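Glutathione uptake transporter (Shewanella oneidensis, PDB 4UVM) probably carries peptides across the membrane, as a major facilitator superfamily member of the proton-dependent oligopeptide transporter (POT) family. Local coordinates at residues P11-Y16 and K200-M205; V236-G241 and G270-G275; Y16-E21 and F150-F155; Y247-I252 and C262-L267. One frame throughout, in Å; residues are numbered along the deposited sequence.

Interaction 1: residues P11-Y16 and K200-M205. With 78N ((2R)-2,3-dihydroxypropyl(7Z)-pentadec-7-enoate), chain F.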
# COMPACT_ATOMS: atom_id res chain seq x y z
N PRO A 11 27.34 -4.66 -13.55
CA PRO A 11 27.80 -5.28 -12.31
C PRO A 11 27.31 -6.72 -12.21
O PRO A 11 26.11 -6.96 -12.37
CB PRO A 11 27.18 -4.40 -11.21
CG PRO A 11 26.25 -3.48 -11.90
CD PRO A 11 26.64 -3.38 -13.32
N ARG A 12 28.22 -7.65 -11.96
CA ARG A 12 27.92 -9.08 -12.02
C ARG A 12 26.97 -9.55 -10.92
O ARG A 12 26.47 -10.67 -10.96
CB ARG A 12 29.22 -9.89 -11.94
CG ARG A 12 30.10 -9.78 -13.18
CD ARG A 12 29.66 -10.75 -14.27
NE ARG A 12 30.38 -10.52 -15.52
CZ ARG A 12 30.46 -11.40 -16.51
NH1 ARG A 12 29.86 -12.58 -16.40
NH2 ARG A 12 31.13 -11.10 -17.62
N GLN A 13 26.71 -8.68 -9.94
CA GLN A 13 25.83 -9.03 -8.83
C GLN A 13 24.36 -8.85 -9.18
O GLN A 13 23.49 -9.52 -8.61
CB GLN A 13 26.18 -8.21 -7.60
CG GLN A 13 26.47 -6.75 -7.90
CD GLN A 13 27.96 -6.47 -7.95
OE1 GLN A 13 28.42 -5.64 -8.73
NE2 GLN A 13 28.72 -7.18 -7.13
N ILE A 14 24.07 -7.93 -10.10
CA ILE A 14 22.70 -7.59 -10.47
C ILE A 14 21.82 -8.80 -10.88
O ILE A 14 20.68 -8.88 -10.44
CB ILE A 14 22.68 -6.55 -11.61
CG1 ILE A 14 23.29 -5.23 -11.13
CG2 ILE A 14 21.26 -6.33 -12.13
CD1 ILE A 14 22.63 -4.66 -9.89
N PRO A 15 22.35 -9.74 -11.69
CA PRO A 15 21.50 -10.88 -12.04
C PRO A 15 21.00 -11.69 -10.85
O PRO A 15 19.92 -12.26 -10.92
CB PRO A 15 22.41 -11.74 -12.92
CG PRO A 15 23.34 -10.78 -13.53
CD PRO A 15 23.61 -9.75 -12.47
N TYR A 16 21.77 -11.73 -9.77
CA TYR A 16 21.36 -12.47 -8.58
C TYR A 16 20.27 -11.74 -7.79
O TYR A 16 19.57 -12.35 -6.99
CB TYR A 16 22.57 -12.73 -7.67
CG TYR A 16 23.61 -13.63 -8.29
CD1 TYR A 16 24.62 -13.10 -9.09
CD2 TYR A 16 23.59 -15.00 -8.08
CE1 TYR A 16 25.57 -13.91 -9.66
CE2 TYR A 16 24.54 -15.82 -8.66
CZ TYR A 16 25.53 -15.27 -9.45
OH TYR A 16 26.48 -16.07 -10.02
N LYS A 200 29.25 -12.80 -1.99
CA LYS A 200 30.65 -12.41 -2.13
C LYS A 200 30.82 -11.31 -3.16
O LYS A 200 31.91 -10.75 -3.31
CB LYS A 200 31.52 -13.61 -2.52
CG LYS A 200 32.23 -14.30 -1.36
CD LYS A 200 31.25 -14.78 -0.31
CE LYS A 200 31.90 -15.79 0.63
NZ LYS A 200 32.25 -17.06 -0.08
N ARG A 201 29.75 -11.00 -3.89
CA ARG A 201 29.82 -10.04 -4.98
C ARG A 201 29.31 -8.66 -4.58
O ARG A 201 29.78 -7.65 -5.09
CB ARG A 201 29.03 -10.54 -6.19
CG ARG A 201 29.27 -11.99 -6.54
CD ARG A 201 30.39 -12.16 -7.55
NE ARG A 201 30.39 -13.52 -8.08
CZ ARG A 201 29.74 -13.88 -9.19
NH1 ARG A 201 29.06 -12.99 -9.89
NH2 ARG A 201 29.78 -15.15 -9.59
N TYR A 202 28.33 -8.64 -3.68
CA TYR A 202 27.61 -7.40 -3.36
C TYR A 202 28.50 -6.30 -2.81
O TYR A 202 29.49 -6.55 -2.12
CB TYR A 202 26.50 -7.70 -2.35
CG TYR A 202 25.44 -8.64 -2.87
CD1 TYR A 202 25.00 -8.56 -4.18
CD2 TYR A 202 24.89 -9.62 -2.05
CE1 TYR A 202 24.04 -9.43 -4.67
CE2 TYR A 202 23.93 -10.49 -2.52
CZ TYR A 202 23.51 -10.39 -3.83
OH TYR A 202 22.55 -11.26 -4.30
N ILE A 203 28.14 -5.06 -3.13
CA ILE A 203 28.80 -3.88 -2.59
C ILE A 203 28.01 -3.34 -1.40
O ILE A 203 26.83 -3.01 -1.52
CB ILE A 203 28.94 -2.77 -3.65
CG1 ILE A 203 29.90 -3.22 -4.76
CG2 ILE A 203 29.44 -1.49 -3.02
CD1 ILE A 203 29.90 -2.31 -5.96
N HIS A 204 28.67 -3.24 -0.25
CA HIS A 204 28.01 -2.84 0.99
C HIS A 204 28.39 -1.43 1.42
O HIS A 204 29.51 -1.19 1.86
CB HIS A 204 28.36 -3.83 2.11
CG HIS A 204 28.13 -5.26 1.74
ND1 HIS A 204 27.13 -6.02 2.30
CD2 HIS A 204 28.77 -6.07 0.86
CE1 HIS A 204 27.16 -7.24 1.79
NE2 HIS A 204 28.15 -7.29 0.91
N MET A 205 27.45 -0.50 1.29
CA MET A 205 27.69 0.88 1.68
C MET A 205 27.81 1.00 3.19
O MET A 205 27.09 0.33 3.93
CB MET A 205 26.58 1.80 1.16
CG MET A 205 26.49 1.86 -0.35
SD MET A 205 28.00 2.42 -1.13
CE MET A 205 27.54 2.36 -2.86
O22 78N F . 23.23 -9.57 -18.24
C19 78N F . 22.77 -8.38 -17.71
C18 78N F . 22.06 -8.43 -16.40
O20 78N F . 22.29 -7.24 -15.74
C17 78N F . 20.58 -8.61 -16.57
O16 78N F . 19.92 -9.46 -15.70
C8 78N F . 19.72 -10.78 -16.04
O15 78N F . 20.07 -11.19 -17.14
C7 78N F . 19.06 -11.72 -15.06
C6 78N F . 17.81 -12.45 -15.48
C5 78N F . 17.25 -13.48 -14.54
C4 78N F . 15.77 -13.71 -14.56
C3 78N F . 15.19 -14.69 -13.57
C2 78N F . 15.83 -16.06 -13.50
C1 78N F . 15.21 -17.10 -12.83
C9 78N F . 13.87 -16.89 -12.16
C10 78N F . 13.19 -18.09 -11.59
C11 78N F . 13.53 -19.43 -12.19
C12 78N F . 13.83 -20.54 -11.24
C13 78N F . 12.67 -21.24 -10.62
C15 78N F . 11.74 -23.37 -9.55
C14 78N F . 12.91 -22.62 -10.09
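A bend of Arg201 at chi2 (-91°) swings its guanidinium round to Tyr16. Arg201 NH1 lies 3.6 Å from Tyr16 CE1, with the guanidinium turned 87° from the phenol ring. Arg12 O lies at the edge of the guanidinium, near its plane, 3.6 Å from Arg201 NH1, and the end of Arg201 thus spans the turn that leads into helix 14-32. Gln13 CB approaches CD1 of Tyr202 at 3.6 Å, while its CG, placed between the backbone N and the carbonyl carbon (chi1 42°), sets the course of the rest of the chain. Beside this polar flank, CB of Tyr16 approaches the hydroxyl of Tyr202 at 3.7 Å, and that hydroxyl is hydrogen-bonded to Phe195 O. A leucine in place of Tyr202 would give up the bond to Phe195 O and is likely to leave CB of Gln13 less well covered. Pro15 touches the bound lipid. The contact fastens the N-terminal turn of the chain to the loop after helix 177-196. Helix 127-135 supplies Phe133, edge-to-face with Tyr202, while Gln137, in the loop beyond it, hydrogen-bonds the backbone N of Ile203.

Interaction 2: residues V236-G241 and G270-G275. With 78N ((2R)-2,3-dihydroxypropyl(7Z)-pentadec-7-enoate), chain E.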
# COMPACT_ATOMS: atom_id res chain seq x y z
N VAL A 236 -0.01 20.15 23.81
CA VAL A 236 -1.33 19.74 24.27
C VAL A 236 -1.95 18.77 23.27
O VAL A 236 -2.51 17.74 23.66
CB VAL A 236 -2.28 20.94 24.47
CG1 VAL A 236 -3.70 20.46 24.74
CG2 VAL A 236 -1.80 21.82 25.62
N LEU A 237 -1.84 19.10 21.99
CA LEU A 237 -2.34 18.24 20.92
C LEU A 237 -1.67 16.87 20.95
O LEU A 237 -2.30 15.85 20.71
CB LEU A 237 -2.13 18.90 19.56
CG LEU A 237 -2.85 20.23 19.33
CD1 LEU A 237 -2.50 20.81 17.98
CD2 LEU A 237 -4.35 20.03 19.46
N ALA A 238 -0.37 16.88 21.24
CA ALA A 238 0.40 15.65 21.37
C ALA A 238 -0.19 14.77 22.46
O ALA A 238 -0.42 13.58 22.26
CB ALA A 238 1.86 15.96 21.65
N LEU A 239 -0.43 15.38 23.62
CA LEU A 239 -1.02 14.66 24.74
C LEU A 239 -2.43 14.20 24.40
O LEU A 239 -2.85 13.13 24.81
CB LEU A 239 -1.03 15.53 26.00
CG LEU A 239 0.34 16.01 26.50
CD1 LEU A 239 0.20 16.79 27.79
CD2 LEU A 239 1.29 14.83 26.67
N ILE A 240 -3.15 15.02 23.64
CA ILE A 240 -4.49 14.67 23.18
C ILE A 240 -4.44 13.40 22.34
O ILE A 240 -5.20 12.46 22.57
CB ILE A 240 -5.13 15.81 22.37
CG1 ILE A 240 -5.59 16.92 23.31
CG2 ILE A 240 -6.31 15.29 21.56
CD1 ILE A 240 -6.21 18.10 22.59
N GLY A 241 -3.54 13.38 21.36
CA GLY A 241 -3.35 12.22 20.51
C GLY A 241 -2.96 11.00 21.32
O GLY A 241 -3.37 9.88 21.02
N GLY A 270 -0.98 11.86 13.72
CA GLY A 270 -1.84 12.90 13.19
C GLY A 270 -1.86 14.14 14.07
O GLY A 270 -1.75 15.25 13.57
N PHE A 271 -1.98 13.93 15.38
CA PHE A 271 -2.03 15.05 16.33
C PHE A 271 -0.65 15.60 16.65
O PHE A 271 -0.50 16.81 16.86
CB PHE A 271 -2.73 14.62 17.62
CG PHE A 271 -4.23 14.77 17.57
CD1 PHE A 271 -4.81 16.02 17.40
CD2 PHE A 271 -5.06 13.67 17.71
CE1 PHE A 271 -6.19 16.16 17.36
CE2 PHE A 271 -6.43 13.80 17.67
CZ PHE A 271 -7.00 15.05 17.50
N VAL A 272 0.36 14.74 16.71
CA VAL A 272 1.73 15.20 16.92
C VAL A 272 2.18 16.03 15.72
O VAL A 272 2.81 17.08 15.86
CB VAL A 272 2.71 14.02 17.15
CG1 VAL A 272 4.15 14.48 17.04
CG2 VAL A 272 2.45 13.39 18.51
N GLY A 273 1.83 15.55 14.52
CA GLY A 273 2.15 16.26 13.30
C GLY A 273 1.47 17.61 13.22
O GLY A 273 2.06 18.58 12.73
N ALA A 274 0.23 17.69 13.69
CA ALA A 274 -0.51 18.95 13.70
C ALA A 274 0.12 19.93 14.69
O ALA A 274 0.33 21.11 14.36
CB ALA A 274 -1.96 18.71 14.04
N GLY A 275 0.41 19.44 15.89
CA GLY A 275 0.99 20.25 16.94
C GLY A 275 2.35 20.82 16.58
O GLY A 275 2.64 21.99 16.86
O22 78N E . 0.76 23.89 6.35
C19 78N E . 0.54 22.53 6.23
C18 78N E . 1.36 21.64 7.10
O20 78N E . 2.10 22.43 7.95
C17 78N E . 0.48 20.74 7.92
O16 78N E . 0.83 19.40 7.99
C8 78N E . 0.26 18.58 8.95
O15 78N E . -0.50 19.07 9.78
C7 78N E . 0.58 17.11 8.98
C6 78N E . -0.47 16.14 9.45
C5 78N E . -1.36 15.48 8.43
C4 78N E . -1.45 13.98 8.43
C3 78N E . -2.43 13.35 9.39
C2 78N E . -3.81 13.96 9.46
C1 78N E . -4.95 13.17 9.43
C9 78N E . -4.84 11.66 9.32
C10 78N E . -5.85 10.97 8.45
C11 78N E . -7.19 11.62 8.30
C12 78N E . -8.16 11.49 9.44
C13 78N E . -9.38 12.34 9.42
C15 78N E . -10.45 14.58 10.07
C14 78N E . -9.22 13.79 9.75
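Phe271 and Leu237 lose more surface than any other residues where helices 233-250 and 257-278 pack against each other. The two short segments run almost exactly antiparallel, at 177°, with their axes only 7.7 Å apart. This hairpin corresponds to the extra pair of helices that bacterial POT transporters insert between the two six-helix bundles of the major facilitator fold.

Phe271 reaches across to the turn formed by Leu237, Ile240 and Gly241. Its CB lies 3.4 Å from Leu237 O, a carbonyl already engaged by the amide of Gly241 in the helix, and its CD2 rests 3.6 Å from Gly241 CA. Ile240 covers the ring: CG2, anti to the backbone N, stands over the centre of one face in a CH-pi contact, 4.1 Å from the centroid and 9° off the normal. A beta carbon on Gly241 would run into CB of Phe271, so the bare backbone there is part of the close approach.

Leu237 answers from the other helix. Its CD1 lies against the backbone of the next turn, 3.7 Å from Gly275 CA, and also reaches CB of Ala274. Ala238 carries the third share, its CB meeting CG2 of Val272 at 4.1 Å. No hydrogen bond crosses the interface, which is held by apolar packing.

Val272 also touches Ile219 and Leu223 of helix 215-224. On the side of helix 257-278 turned from helix 233-250, Gly270 and Ala274 border a bound monoacylglycerol, which is hydrogen-bonded to Ser277.

Interaction 3: residues Y16-E21 and F150-F155. With 78N ((2R)-2,3-dihydroxypropyl(7Z)-pentadec-7-enoate), chain F.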
# COMPACT_ATOMS: atom_id res chain seq x y z
N TYR A 16 21.77 -11.73 -9.77
CA TYR A 16 21.36 -12.47 -8.58
C TYR A 16 20.27 -11.74 -7.79
O TYR A 16 19.57 -12.35 -6.99
CB TYR A 16 22.57 -12.73 -7.67
CG TYR A 16 23.61 -13.63 -8.29
CD1 TYR A 16 24.62 -13.10 -9.09
CD2 TYR A 16 23.59 -15.00 -8.08
CE1 TYR A 16 25.57 -13.91 -9.66
CE2 TYR A 16 24.54 -15.82 -8.66
CZ TYR A 16 25.53 -15.27 -9.45
OH TYR A 16 26.48 -16.07 -10.02
N ILE A 17 20.14 -10.44 -8.01
CA ILE A 17 19.13 -9.66 -7.31
C ILE A 17 17.83 -9.61 -8.12
O ILE A 17 16.73 -9.67 -7.57
CB ILE A 17 19.61 -8.23 -7.02
CG1 ILE A 17 20.95 -8.26 -6.28
CG2 ILE A 17 18.59 -7.49 -6.18
CD1 ILE A 17 21.47 -6.89 -5.88
N ILE A 18 17.98 -9.49 -9.44
CA ILE A 18 16.83 -9.53 -10.34
C ILE A 18 16.14 -10.90 -10.26
O ILE A 18 14.91 -10.99 -10.27
CB ILE A 18 17.25 -9.22 -11.79
CG1 ILE A 18 16.98 -7.75 -12.13
CG2 ILE A 18 16.53 -10.10 -12.79
CD1 ILE A 18 17.70 -6.76 -11.25
N ALA A 19 16.94 -11.95 -10.14
CA ALA A 19 16.42 -13.31 -10.05
C ALA A 19 15.69 -13.53 -8.72
O ALA A 19 14.63 -14.13 -8.68
CB ALA A 19 17.53 -14.32 -10.21
N SER A 20 16.29 -13.03 -7.64
CA SER A 20 15.69 -13.12 -6.32
C SER A 20 14.36 -12.37 -6.26
O SER A 20 13.40 -12.82 -5.63
CB SER A 20 16.66 -12.58 -5.26
OG SER A 20 16.15 -12.77 -3.95
N GLU A 21 14.32 -11.22 -6.92
CA GLU A 21 13.13 -10.37 -6.95
C GLU A 21 12.01 -11.04 -7.74
O GLU A 21 10.85 -11.00 -7.34
CB GLU A 21 13.48 -9.01 -7.56
CG GLU A 21 12.31 -8.26 -8.19
CD GLU A 21 11.50 -7.47 -7.18
OE1 GLU A 21 11.70 -7.67 -5.96
OE2 GLU A 21 10.65 -6.66 -7.61
N PHE A 150 16.45 -1.05 -12.89
CA PHE A 150 15.19 -0.80 -12.19
C PHE A 150 14.01 -0.96 -13.14
O PHE A 150 12.87 -1.12 -12.70
CB PHE A 150 15.19 0.60 -11.57
CG PHE A 150 15.98 0.70 -10.30
CD1 PHE A 150 15.38 0.46 -9.08
CD2 PHE A 150 17.33 1.04 -10.33
CE1 PHE A 150 16.11 0.55 -7.90
CE2 PHE A 150 18.06 1.13 -9.16
CZ PHE A 150 17.45 0.89 -7.94
N ASP A 151 14.27 -0.90 -14.44
CA ASP A 151 13.24 -1.18 -15.43
C ASP A 151 12.85 -2.65 -15.36
O ASP A 151 11.67 -3.00 -15.44
CB ASP A 151 13.72 -0.81 -16.83
CG ASP A 151 13.29 0.58 -17.26
OD1 ASP A 151 12.96 1.41 -16.38
OD2 ASP A 151 13.28 0.85 -18.48
N MET A 152 13.85 -3.51 -15.19
CA MET A 152 13.63 -4.94 -15.05
C MET A 152 12.81 -5.26 -13.81
O MET A 152 11.95 -6.15 -13.83
CB MET A 152 14.97 -5.68 -15.00
CG MET A 152 15.72 -5.66 -16.32
SD MET A 152 17.36 -6.40 -16.19
CE MET A 152 17.41 -7.36 -17.71
N PHE A 153 13.08 -4.54 -12.73
CA PHE A 153 12.32 -4.66 -11.49
C PHE A 153 10.85 -4.46 -11.77
O PHE A 153 10.02 -5.29 -11.40
CB PHE A 153 12.81 -3.65 -10.46
CG PHE A 153 13.44 -4.27 -9.26
CD1 PHE A 153 14.47 -5.18 -9.39
CD2 PHE A 153 13.01 -3.92 -7.99
CE1 PHE A 153 15.05 -5.75 -8.27
CE2 PHE A 153 13.59 -4.48 -6.87
CZ PHE A 153 14.61 -5.40 -7.01
N TYR A 154 10.53 -3.36 -12.44
CA TYR A 154 9.16 -3.03 -12.81
C TYR A 154 8.49 -4.13 -13.62
O TYR A 154 7.30 -4.39 -13.45
CB TYR A 154 9.15 -1.72 -13.60
CG TYR A 154 7.85 -1.40 -14.33
CD1 TYR A 154 6.81 -0.74 -13.69
CD2 TYR A 154 7.69 -1.74 -15.67
CE1 TYR A 154 5.64 -0.44 -14.36
CE2 TYR A 154 6.52 -1.44 -16.35
CZ TYR A 154 5.50 -0.79 -15.69
OH TYR A 154 4.33 -0.49 -16.36
N PHE A 155 9.25 -4.78 -14.49
CA PHE A 155 8.71 -5.83 -15.36
C PHE A 155 8.35 -7.09 -14.56
O PHE A 155 7.30 -7.69 -14.78
CB PHE A 155 9.70 -6.17 -16.47
CG PHE A 155 9.24 -7.26 -17.39
CD1 PHE A 155 8.07 -7.13 -18.12
CD2 PHE A 155 9.98 -8.42 -17.53
CE1 PHE A 155 7.64 -8.14 -18.97
CE2 PHE A 155 9.56 -9.44 -18.38
CZ PHE A 155 8.39 -9.29 -19.10
O22 78N F . 23.23 -9.57 -18.24
C19 78N F . 22.77 -8.38 -17.71
C18 78N F . 22.06 -8.43 -16.40
O20 78N F . 22.29 -7.24 -15.74
C17 78N F . 20.58 -8.61 -16.57
O16 78N F . 19.92 -9.46 -15.70
C8 78N F . 19.72 -10.78 -16.04
O15 78N F . 20.07 -11.19 -17.14
C7 78N F . 19.06 -11.72 -15.06
C6 78N F . 17.81 -12.45 -15.48
C5 78N F . 17.25 -13.48 -14.54
C4 78N F . 15.77 -13.71 -14.56
C3 78N F . 15.19 -14.69 -13.57
C2 78N F . 15.83 -16.06 -13.50
C1 78N F . 15.21 -17.10 -12.83
C9 78N F . 13.87 -16.89 -12.16
C10 78N F . 13.19 -18.09 -11.59
C11 78N F . 13.53 -19.43 -12.19
C12 78N F . 13.83 -20.54 -11.24
C13 78N F . 12.67 -21.24 -10.62
C15 78N F . 11.74 -23.37 -9.55
C14 78N F . 12.91 -22.62 -10.09
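The ExxER motif of POT transporters, associated in the family with proton coupling, begins on helix 14-32 with Glu21, whose side chain here lies flat on Phe153 of helix 143-175. The two segments run in the same direction, crossing at -15° with their axes 10.1 Å apart. Glu21 extends with CG anti to the backbone N (chi1 155°) and then bends at chi2, which lays its carboxylate over one face of the ring. The two planes are 2° apart, and CD sits 3.6 Å above the ring, offset toward its rim. CG joins in with a CH-pi contact, 3.8 Å from the centroid. Ile18 closes on the same ring from its edge, CD1 being 4.0 Å from CD1 of Phe153. Replacing Phe153 with an alanine would probably open a gap between the helices and leave the Glu21 carboxylate without the ring face that holds it flat. Met134 of helix 127-135 also touches Phe153, and Thr156 and Ile157 touch Glu21. On the side of a bound monoacylglycerol, the side chains of Ile18 and Met152 cross at about a right angle. Both line the lipid: Ile18 CG2 lies 3.8 Å from its C7, and Met152 CE 3.6 Å from its C17.

Interaction 4: residues Y247-I252 and C262-L267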
# COMPACT_ATOMS: atom_id res chain seq x y z
N TYR A 247 -7.86 5.79 23.93
CA TYR A 247 -9.29 5.56 23.78
C TYR A 247 -9.58 4.59 22.65
O TYR A 247 -10.61 3.92 22.64
CB TYR A 247 -10.03 6.88 23.54
CG TYR A 247 -11.53 6.73 23.40
CD1 TYR A 247 -12.28 6.12 24.40
CD2 TYR A 247 -12.20 7.21 22.28
CE1 TYR A 247 -13.65 5.98 24.28
CE2 TYR A 247 -13.57 7.07 22.16
CZ TYR A 247 -14.29 6.46 23.16
OH TYR A 247 -15.66 6.32 23.04
N ALA A 248 -8.66 4.52 21.69
CA ALA A 248 -8.79 3.58 20.58
C ALA A 248 -8.23 2.22 20.97
O ALA A 248 -8.78 1.18 20.60
CB ALA A 248 -8.08 4.11 19.34
N LEU A 249 -7.14 2.24 21.73
CA LEU A 249 -6.51 1.01 22.19
C LEU A 249 -7.38 0.25 23.18
O LEU A 249 -7.40 -0.98 23.20
CB LEU A 249 -5.15 1.32 22.82
CG LEU A 249 -3.98 0.45 22.38
CD1 LEU A 249 -3.81 0.50 20.87
CD2 LEU A 249 -2.70 0.89 23.08
N VAL A 250 -8.12 0.98 24.02
CA VAL A 250 -9.03 0.35 24.96
C VAL A 250 -10.21 -0.25 24.20
O VAL A 250 -10.68 -1.34 24.52
CB VAL A 250 -9.53 1.34 26.04
CG1 VAL A 250 -10.78 0.82 26.73
CG2 VAL A 250 -8.43 1.60 27.06
N ASN A 251 -10.67 0.45 23.17
CA ASN A 251 -11.79 -0.03 22.37
C ASN A 251 -11.40 -1.08 21.31
O ASN A 251 -12.08 -1.22 20.30
CB ASN A 251 -12.49 1.15 21.70
CG ASN A 251 -13.41 1.90 22.65
OD1 ASN A 251 -14.63 1.83 22.54
ND2 ASN A 251 -12.82 2.63 23.60
N ILE A 252 -10.31 -1.80 21.56
CA ILE A 252 -9.89 -2.91 20.69
C ILE A 252 -10.95 -4.02 20.55
O ILE A 252 -11.14 -4.53 19.44
CB ILE A 252 -8.54 -3.53 21.18
CG1 ILE A 252 -7.35 -2.78 20.58
CG2 ILE A 252 -8.45 -5.02 20.84
CD1 ILE A 252 -6.01 -3.30 21.06
N CYS A 262 -3.70 0.57 14.53
CA CYS A 262 -3.54 1.55 13.46
C CYS A 262 -4.23 2.86 13.82
O CYS A 262 -3.70 3.93 13.53
CB CYS A 262 -4.08 1.00 12.14
SG CYS A 262 -2.84 0.12 11.16
N CYS A 263 -5.40 2.76 14.43
CA CYS A 263 -6.13 3.95 14.88
C CYS A 263 -5.27 4.75 15.84
O CYS A 263 -5.17 5.98 15.73
CB CYS A 263 -7.44 3.56 15.56
SG CYS A 263 -8.71 2.95 14.43
N ALA A 264 -4.64 4.06 16.78
CA ALA A 264 -3.73 4.69 17.73
C ALA A 264 -2.59 5.35 16.98
O ALA A 264 -2.28 6.52 17.21
CB ALA A 264 -3.21 3.68 18.72
N MET A 265 -1.97 4.60 16.08
CA MET A 265 -0.84 5.09 15.30
C MET A 265 -1.21 6.33 14.50
O MET A 265 -0.44 7.30 14.45
CB MET A 265 -0.32 4.00 14.37
CG MET A 265 0.92 4.39 13.60
SD MET A 265 1.19 3.35 12.16
CE MET A 265 -0.12 3.91 11.08
N VAL A 266 -2.38 6.30 13.87
CA VAL A 266 -2.84 7.42 13.05
C VAL A 266 -3.11 8.66 13.90
O VAL A 266 -2.65 9.76 13.58
CB VAL A 266 -4.12 7.05 12.27
CG1 VAL A 266 -4.79 8.30 11.72
CG2 VAL A 266 -3.78 6.08 11.15
N LEU A 267 -3.85 8.48 14.99
CA LEU A 267 -4.17 9.58 15.89
C LEU A 267 -2.91 10.21 16.47
O LEU A 267 -2.80 11.43 16.55
CB LEU A 267 -5.07 9.10 17.03
CG LEU A 267 -6.49 8.68 16.65
CD1 LEU A 267 -7.19 8.07 17.85
CD2 LEU A 267 -7.26 9.87 16.11
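Ala248 points its methyl group toward helix 257-278, where it touches Cys263 and Leu267, one turn apart, and comes near the backbone N of Ala264. Its CB lies 3.9 Å from CB of Cys263 and 4.3 Å from CD1 of Leu267. Cys263 meets it with CB, while SG lies anti to the carbonyl carbon (chi1 -72°). CD1 of Leu267 is the atom that reaches it. The second bridge is made by Leu249, whose CB does not point at the partner helix. Rotation about chi1 (-133°) and a bend at chi2 (57°) carry CD1 round to CB of Ala264, 3.9 Å away. The side-chain contacts are all apolar, and no hydrogen bond joins the segments. Beyond Leu249, the side chain of Asn251 folds back so that ND2 makes a weak hydrogen bond, 2.7 Å long, to Tyr247 O. The contact packs the C-terminal part of helix 233-250 against the first half of helix 257-278, near the short connection of this antiparallel hairpin, which holds helix 252-255. Ala264 and Leu267 lean further on Ala245 and Ser244 of helix 233-250, while Cys262, Cys263 and Val266 pack against helix 439-463.

How the interactions relate
From the N terminus, interaction 1 closes the longest loop, bringing the start of helix 14-32 to the chain after helix 177-196. Interaction 3 is formed within that span, where the same first helix meets helix 143-175. The two share Tyr16, touch through Tyr202 and Ile17, and border one bound lipid. Farther along come interactions 2 and 4, in series with the first pair. Interaction 2 spans the hairpin of helices 233-250 and 257-278, and interaction 4 lies inside it, closer to the turn, with centres 14 Å apart. Interactions 2 and 3 lie on opposite sides of the chain's centre, their own centres 41 Å apart.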